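Local coordinates for protein enterotoxin type A (Staphylococcus aureus, PDB 1I4G) that acts as a superantigen, binding MHC class II molecules with the help of zinc and engaging T-cell receptors to activate the host immune system, at residues Arg13-Leu18 against Lys178-Leu183. The protein carries 1 engineered substitution. Numbering follows the deposited sequence.
Sequences RKKSEL and KVQRGL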
ATOM      1  N   ARG A  13       6.667   4.864  17.052  1.00 36.55           N
ATOM      2  CA  ARG A  13       6.065   6.200  17.118  1.00 37.60           C
ATOM      3  C   ARG A  13       4.685   6.091  17.796  1.00 35.11           C
ATOM      4  O   ARG A  13       4.031   5.070  17.646  1.00 35.51           O
ATOM      5  CB  ARG A  13       5.964   6.714  15.672  1.00 40.34           C
ATOM      6  CG  ARG A  13       5.489   8.128  15.448  1.00 55.92           C
ATOM      7  CD  ARG A  13       6.620   9.111  15.061  1.00 65.41           C
ATOM      8  NE  ARG A  13       6.875   9.382  13.628  1.00 81.59           N
ATOM      9  CZ  ARG A  13       5.969   9.600  12.653  1.00 90.70           C
ATOM     10  NH1 ARG A  13       4.656   9.565  12.875  1.00 97.15           N
ATOM     11  NH2 ARG A  13       6.387   9.957  11.436  1.00 94.47           N
ATOM     12  N   LYS A  14       4.301   7.064  18.625  1.00 30.42           N
ATOM     13  CA  LYS A  14       2.992   7.062  19.288  1.00 31.44           C
ATOM     14  C   LYS A  14       1.994   7.843  18.407  1.00 29.15           C
ATOM     15  O   LYS A  14       2.408   8.821  17.789  1.00 27.06           O
ATOM     16  CB  LYS A  14       3.123   7.731  20.651  1.00 34.18           C
ATOM     17  CG  LYS A  14       3.306   6.734  21.791  1.00 49.64           C
ATOM     18  CD  LYS A  14       3.512   7.434  23.149  1.00 55.45           C
ATOM     19  CE  LYS A  14       4.874   8.142  23.181  1.00 58.59           C
ATOM     20  NZ  LYS A  14       4.986   9.008  24.369  1.00 62.23           N
ATOM     21  N   LYS A  15       0.707   7.457  18.316  1.00 26.19           N
ATOM     22  CA  LYS A  15      -0.199   8.256  17.474  1.00 27.62           C
ATOM     23  C   LYS A  15      -0.388   9.721  17.887  1.00 32.56           C
ATOM     24  O   LYS A  15      -0.729  10.569  17.025  1.00 32.39           O
ATOM     25  CB  LYS A  15      -1.554   7.600  17.161  1.00 26.60           C
ATOM     26  CG  LYS A  15      -2.637   7.674  18.151  1.00 29.63           C
ATOM     27  CD  LYS A  15      -4.012   7.602  17.425  1.00 24.24           C
ATOM     28  CE  LYS A  15      -5.052   7.408  18.507  1.00 30.34           C
ATOM     29  NZ  LYS A  15      -6.466   7.372  18.083  1.00 30.28           N
ATOM     30  N   SER A  16      -0.096  10.031  19.166  1.00 32.13           N
ATOM     31  CA  SER A  16      -0.208  11.402  19.688  1.00 32.18           C
ATOM     32  C   SER A  16       0.864  12.302  19.088  1.00 32.43           C
ATOM     33  O   SER A  16       0.717  13.514  19.089  1.00 33.70           O
ATOM     34  CB  SER A  16      -0.105  11.415  21.205  1.00 29.83           C
ATOM     35  OG  SER A  16       1.074  10.718  21.589  1.00 39.07           O
ATOM     36  N   GLU A  17       1.918  11.704  18.528  1.00 35.06           N
ATOM     37  CA  GLU A  17       2.992  12.463  17.901  1.00 35.23           C
ATOM     38  C   GLU A  17       2.593  12.871  16.492  1.00 39.60           C
ATOM     39  O   GLU A  17       3.318  13.623  15.844  1.00 36.12           O
ATOM     40  CB  GLU A  17       4.273  11.639  17.856  1.00 34.30           C
ATOM     41  CG  GLU A  17       4.737  11.161  19.213  1.00 41.68           C
ATOM     42  CD  GLU A  17       6.039  10.339  19.148  1.00 51.88           C
ATOM     43  OE1 GLU A  17       6.952  10.725  18.356  1.00 47.90           O
ATOM     44  OE2 GLU A  17       6.138   9.314  19.890  1.00 53.48           O
ATOM     45  N   LEU A  18       1.485  12.302  15.993  1.00 45.03           N
ATOM     46  CA  LEU A  18       0.968  12.614  14.652  1.00 50.48           C
ATOM     47  C   LEU A  18       0.159  13.889  14.751  1.00 55.53           C
ATOM     48  O   LEU A  18      -0.653  14.038  15.663  1.00 57.54           O
ATOM     49  CB  LEU A  18       0.095  11.485  14.073  1.00 41.69           C
ATOM     50  CG  LEU A  18       0.829  10.298  13.438  1.00 42.12           C
ATOM     51  CD1 LEU A  18      -0.146   9.463  12.627  1.00 41.33           C
ATOM     52  CD2 LEU A  18       1.918  10.786  12.537  1.00 37.65           C
ATOM     53  N   LYS A 178      -8.565   3.490  20.102  1.00 37.12           N
ATOM     54  CA  LYS A 178      -7.765   3.154  21.299  1.00 43.00           C
ATOM     55  C   LYS A 178      -6.320   2.696  21.124  1.00 39.52           C
ATOM     56  O   LYS A 178      -5.555   2.749  22.087  1.00 41.80           O
ATOM     57  CB  LYS A 178      -8.497   2.160  22.210  1.00 47.11           C
ATOM     58  CG  LYS A 178      -9.553   2.803  23.118  1.00 60.94           C
ATOM     59  CD  LYS A 178     -10.592   1.780  23.548  1.00 70.01           C
ATOM     60  CE  LYS A 178     -11.425   1.354  22.336  1.00 77.66           C
ATOM     61  NZ  LYS A 178     -12.286   0.183  22.633  1.00 86.48           N
ATOM     62  N   VAL A 179      -5.951   2.245  19.925  1.00 35.44           N
ATOM     63  CA  VAL A 179      -4.584   1.793  19.661  1.00 28.49           C
ATOM     64  C   VAL A 179      -3.729   3.060  19.581  1.00 28.60           C
ATOM     65  O   VAL A 179      -4.137   4.055  18.985  1.00 26.82           O
ATOM     66  CB  VAL A 179      -4.502   1.003  18.336  1.00 26.94           C
ATOM     67  CG1 VAL A 179      -3.115   0.559  18.106  1.00 28.70           C
ATOM     68  CG2 VAL A 179      -5.435  -0.194  18.368  1.00 21.01           C
ATOM     69  N   GLN A 180      -2.560   3.020  20.211  1.00 29.65           N
ATOM     70  CA  GLN A 180      -1.654   4.158  20.262  1.00 27.16           C
ATOM     71  C   GLN A 180      -0.341   3.870  19.576  1.00 26.62           C
ATOM     72  O   GLN A 180       0.328   4.794  19.146  1.00 22.04           O
ATOM     73  CB  GLN A 180      -1.366   4.530  21.717  1.00 26.73           C
ATOM     74  CG  GLN A 180      -2.607   4.905  22.518  1.00 28.32           C
ATOM     75  CD  GLN A 180      -3.320   6.169  21.962  1.00 33.45           C
ATOM     76  OE1 GLN A 180      -2.669   7.144  21.530  1.00 34.75           O
ATOM     77  NE2 GLN A 180      -4.658   6.141  21.962  1.00 30.40           N
ATOM     78  N   ARG A 181       0.055   2.603  19.538  1.00 26.40           N
ATOM     79  CA  ARG A 181       1.315   2.189  18.888  1.00 31.06           C
ATOM     80  C   ARG A 181       1.006   0.896  18.148  1.00 31.90           C
ATOM     81  O   ARG A 181       0.155   0.110  18.593  1.00 35.22           O
ATOM     82  CB  ARG A 181       2.462   1.943  19.913  1.00 34.94           C
ATOM     83  CG  ARG A 181       2.966   3.201  20.657  1.00 38.34           C
ATOM     84  CD  ARG A 181       4.075   2.918  21.603  1.00 39.66           C
ATOM     85  NE  ARG A 181       3.588   2.268  22.815  1.00 55.86           N
ATOM     86  CZ  ARG A 181       4.110   1.158  23.363  1.00 63.88           C
ATOM     87  NH1 ARG A 181       5.136   0.558  22.811  1.00 65.38           N
ATOM     88  NH2 ARG A 181       3.609   0.618  24.472  1.00 62.67           N
ATOM     89  N   GLY A 182       1.695   0.651  17.042  1.00 28.28           N
ATOM     90  CA  GLY A 182       1.409  -0.551  16.302  1.00 26.40           C
ATOM     91  C   GLY A 182       2.462  -0.822  15.281  1.00 27.67           C
ATOM     92  O   GLY A 182       3.030   0.111  14.722  1.00 27.56           O
ATOM     93  N   LEU A 183       2.617  -2.099  14.946  1.00 30.74           N
ATOM     94  CA  LEU A 183       3.608  -2.548  13.975  1.00 30.78           C
ATOM     95  C   LEU A 183       3.081  -3.683  13.062  1.00 30.29           C
ATOM     96  O   LEU A 183       2.370  -4.590  13.514  1.00 31.84           O
ATOM     97  CB  LEU A 183       4.852  -3.016  14.748  1.00 31.87           C
ATOM     98  CG  LEU A 183       5.967  -3.729  13.999  1.00 32.88           C
ATOM     99  CD1 LEU A 183       6.855  -2.714  13.346  1.00 35.75           C
ATOM    100  CD2 LEU A 183       6.736  -4.552  14.978  1.00 30.49           C
TER
HETATM  101  O   HOH W   1       3.446   3.012  16.073  1.00 25.74           O
HETATM  102  O   HOH W   2      -6.400   4.184  17.395  1.00 31.40           O
HETATM  103  O   HOH W   3      -0.137   8.155  21.914  1.00 50.10           O
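Two like-charged side chains, Lys14 and Arg181, run side by side in the same direction, touching only through their methylenes, with CG of Lys14 3.7 Å from CG of Arg181; beyond that the charged ends separate, Lys14 NZ standing 7.1 Å from Arg181 NE. Arg181 belongs to a classic beta bulge, in which it and Gln180 both face Tyr231 on the neighbouring antiparallel strand, at the start of strand 181-187 of the beta-grasp domain. The guanidinium of Arg181 probably has its charge offset by the C-terminal carboxylate of Ser233, to which NE makes a salt bridge. Between the segments themselves a single direct hydrogen bond forms: the amide N of Lys15 reaches the carbonyl O of Gln180 at 2.8 Å, lying in the carbonyl plane. CA of Lys14 adds a CH...O contact to that same oxygen. Two waters add to the join: one links Arg13 O to Gly182 N, the other Ser16 OG to Gln180 OE1. The aliphatic chain of Lys15 lies over one face of the Gln180 amide, CG 3.4 Å from OE1 and CE near NE2. Its CG sits between backbone N and carbonyl carbon (chi1 82°), and the rest runs out extended; NZ makes a salt bridge with Asp173 and hydrogen bonds to the carbonyls of Asn171 and Gly177. Asp173 also accepts a bond from Gln180 NE2, so one carboxylate oxygen holds both side-chain ends. Lys15 CE also packs 3.5 Å from the carbonyl O of Val179.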